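Coiled-coil and C2 domain-containing protein 1-like (Drosophila melanogaster, PDB 6EI6) binds monophosphorylated phosphatidylinositols through its C2 domain and regulates the ESCRT-III protein shrub in endosomal sorting, probably by preventing its inappropriate polymerisation. Local coordinates at residues F184-I187 and F188-G192. Sequence-based numbering, arbitrary orientation.
Sequences FQRI and FKRHG. With SO4 (sulfate ion), chain C.
His191 closes the last turn of helix 182-190 in the C2 domain, its N bonded to Ile187 O at 3.0 Å, and shows how the C-terminal end of a helix can present an anion site. The chain leaves helical geometry here and runs straight into strand 192-199 of the beta-sandwich. CB of His191 lies against Ile187 O on one side and approaches O1 of the sulfate, probably a crystallisation ion, on the other. With chi1 at -62°, CG sits beside the backbone N and opposite the carbonyl carbon, which sends the ring back along the helix. CD2 then meets Ile187 CA at 3.8 Å, while CB of Arg190 covers one ring face. ND1 donates to sulfate O2 (2.9 Å, N-H...O 160°) at the ring edge. At the tip, NE2 stands over the centre of the Arg186 guanidinium, 3.2 Å from Arg186 CZ, with the two planes 75° apart, so the imidazole meets that face edge-on. An alanine here would probably deprive sulfate O2 of the ND1 donor and leave the guanidinium face without its imidazole cover. Arg190 crosses Arg186 at about a right angle, its NE at the guanidinium edge and 3.0 Å from Arg186 NE; both are donors, no bond joins them, and the like charges probably make the approach unfavourable. The buried side chains of Ile187 and Phe188 rest on loop residues, Pro147 and Ile253. The sulfate is held further by Lys216 NZ, and Gly192 N reaches its O1 at 3.2 Å.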
ATOM      1  N   PHE A 184      17.619   1.514  -2.332  1.00 73.62           N
ATOM      2  CA  PHE A 184      16.261   2.017  -2.498  1.00 67.28           C
ATOM      3  C   PHE A 184      15.247   0.956  -2.106  1.00 65.61           C
ATOM      4  O   PHE A 184      14.172   1.270  -1.576  1.00 59.42           O
ATOM      5  CB  PHE A 184      16.015   2.437  -3.937  1.00 66.90           C
ATOM      6  CG  PHE A 184      15.997   3.911  -4.140  1.00 69.23           C
ATOM      7  CD1 PHE A 184      15.032   4.700  -3.533  1.00 68.31           C
ATOM      8  CD2 PHE A 184      16.943   4.512  -4.961  1.00 76.74           C
ATOM      9  CE1 PHE A 184      15.013   6.077  -3.731  1.00 72.37           C
ATOM     10  CE2 PHE A 184      16.931   5.875  -5.174  1.00 77.84           C
ATOM     11  CZ  PHE A 184      15.972   6.667  -4.556  1.00 76.86           C
ATOM     12  N   GLN A 185      15.555  -0.307  -2.415  1.00 66.57           N
ATOM     13  CA  GLN A 185      14.714  -1.402  -1.953  1.00 64.38           C
ATOM     14  C   GLN A 185      14.722  -1.485  -0.427  1.00 61.26           C
ATOM     15  O   GLN A 185      13.691  -1.787   0.183  1.00 54.46           O
ATOM     16  CB  GLN A 185      15.174  -2.708  -2.604  1.00 66.12           C
ATOM     17  CG  GLN A 185      15.177  -2.643  -4.144  1.00 70.60           C
ATOM     18  CD  GLN A 185      16.330  -3.422  -4.795  1.00 72.30           C
ATOM     19  OE1 GLN A 185      16.839  -4.394  -4.237  1.00 74.87           O
ATOM     20  NE2 GLN A 185      16.739  -2.986  -5.983  1.00 66.70           N
ATOM     21  N   ARG A 186      15.874  -1.211   0.201  1.00 64.38           N
ATOM     22  CA  ARG A 186      15.950  -0.990   1.648  1.00 63.84           C
ATOM     23  C   ARG A 186      14.874  -0.023   2.116  1.00 59.40           C
ATOM     24  O   ARG A 186      14.113  -0.295   3.057  1.00 58.31           O
ATOM     25  CB  ARG A 186      17.330  -0.421   2.008  1.00 71.09           C
ATOM     26  CG  ARG A 186      17.722  -0.603   3.513  1.00 76.91           C
ATOM     27  CD  ARG A 186      18.176   0.668   4.320  1.00 81.57           C
ATOM     28  NE  ARG A 186      18.047   0.322   5.737  1.00 79.79           N
ATOM     29  CZ  ARG A 186      18.576   0.946   6.790  1.00 79.78           C
ATOM     30  NH1 ARG A 186      19.360   2.010   6.663  1.00 75.18           N
ATOM     31  NH2 ARG A 186      18.315   0.460   8.003  1.00 73.24           N
ATOM     32  N   ILE A 187      14.806   1.121   1.449  1.00 60.87           N
ATOM     33  CA  ILE A 187      13.925   2.189   1.887  1.00 54.48           C
ATOM     34  C   ILE A 187      12.477   1.727   1.836  1.00 53.59           C
ATOM     35  O   ILE A 187      11.710   1.942   2.781  1.00 52.27           O
ATOM     36  CB  ILE A 187      14.172   3.446   1.036  1.00 56.20           C
ATOM     37  CG1 ILE A 187      15.487   4.126   1.464  1.00 61.12           C
ATOM     38  CG2 ILE A 187      12.977   4.402   1.092  1.00 50.24           C
ATOM     39  CD1 ILE A 187      16.028   5.101   0.424  1.00 64.58           C
ATOM     40  N   PHE A 188      12.082   1.062   0.742  1.00 51.04           N
ATOM     41  CA  PHE A 188      10.720   0.545   0.675  1.00 45.97           C
ATOM     42  C   PHE A 188      10.475  -0.560   1.691  1.00 47.71           C
ATOM     43  O   PHE A 188       9.356  -0.684   2.196  1.00 46.63           O
ATOM     44  CB  PHE A 188      10.410   0.049  -0.728  1.00 46.22           C
ATOM     45  CG  PHE A 188      10.096   1.141  -1.675  1.00 45.64           C
ATOM     46  CD1 PHE A 188       8.796   1.588  -1.813  1.00 43.38           C
ATOM     47  CD2 PHE A 188      11.105   1.756  -2.398  1.00 44.45           C
ATOM     48  CE1 PHE A 188       8.499   2.626  -2.687  1.00 42.86           C
ATOM     49  CE2 PHE A 188      10.823   2.782  -3.265  1.00 43.66           C
ATOM     50  CZ  PHE A 188       9.517   3.218  -3.418  1.00 46.47           C
ATOM     51  N   LYS A 189      11.503  -1.342   2.038  1.00 48.78           N
ATOM     52  CA  LYS A 189      11.302  -2.431   2.988  1.00 51.68           C
ATOM     53  C   LYS A 189      11.087  -1.902   4.403  1.00 52.81           C
ATOM     54  O   LYS A 189      10.191  -2.361   5.123  1.00 51.11           O
ATOM     55  CB  LYS A 189      12.499  -3.386   2.950  1.00 55.05           C
ATOM     56  CG  LYS A 189      12.178  -4.812   3.448  1.00 57.08           C
ATOM     57  CD  LYS A 189      13.117  -5.866   2.804  1.00 61.42           C
ATOM     58  CE  LYS A 189      12.445  -7.238   2.624  1.00 64.45           C
ATOM     59  NZ  LYS A 189      11.460  -7.267   1.480  1.00 64.27           N
ATOM     60  N   ARG A 190      11.890  -0.920   4.815  1.00 55.84           N
ATOM     61  CA  ARG A 190      12.043  -0.635   6.234  1.00 59.38           C
ATOM     62  C   ARG A 190      11.549   0.742   6.652  1.00 57.94           C
ATOM     63  O   ARG A 190      11.324   0.961   7.847  1.00 60.87           O
ATOM     64  CB  ARG A 190      13.510  -0.793   6.668  1.00 61.53           C
ATOM     65  CG  ARG A 190      13.977  -2.227   6.779  1.00 65.72           C
ATOM     66  CD  ARG A 190      15.367  -2.353   7.370  1.00 76.84           C
ATOM     67  NE  ARG A 190      16.481  -2.174   6.438  1.00 79.19           N
ATOM     68  CZ  ARG A 190      17.373  -3.138   6.191  1.00 85.23           C
ATOM     69  NH1 ARG A 190      17.267  -4.307   6.790  1.00 87.65           N
ATOM     70  NH2 ARG A 190      18.391  -2.957   5.359  1.00 83.08           N
ATOM     71  N   HIS A 191      11.398   1.676   5.725  1.00 55.81           N
ATOM     72  CA  HIS A 191      11.330   3.100   6.046  1.00 53.68           C
ATOM     73  C   HIS A 191      10.014   3.680   5.541  1.00 51.81           C
ATOM     74  O   HIS A 191       9.153   2.966   5.018  1.00 51.28           O
ATOM     75  CB  HIS A 191      12.557   3.819   5.471  1.00 53.70           C
ATOM     76  CG  HIS A 191      13.857   3.334   6.052  1.00 62.32           C
ATOM     77  ND1 HIS A 191      14.090   3.263   7.412  1.00 66.90           N
ATOM     78  CD2 HIS A 191      14.986   2.884   5.457  1.00 64.56           C
ATOM     79  CE1 HIS A 191      15.309   2.797   7.627  1.00 65.68           C
ATOM     80  NE2 HIS A 191      15.875   2.562   6.457  1.00 67.60           N
ATOM     81  N   GLY A 192       9.853   4.988   5.719  1.00 50.29           N
ATOM     82  CA  GLY A 192       8.577   5.614   5.461  1.00 39.73           C
ATOM     83  C   GLY A 192       8.719   7.059   5.031  1.00 46.31           C
ATOM     84  O   GLY A 192       9.822   7.598   4.912  1.00 48.43           O
TER
HETATM   85  S   SO4 C 901      11.561   5.658   9.034  1.00 87.64           S
HETATM   86  O1  SO4 C 901      11.935   6.250   7.738  1.00 74.54           O
HETATM   87  O2  SO4 C 901      12.516   4.608   9.425  1.00 74.90           O
HETATM   88  O3  SO4 C 901      10.205   5.087   8.931  1.00 70.10           O
HETATM   89  O4  SO4 C 901      11.599   6.712  10.057  1.00 94.68           O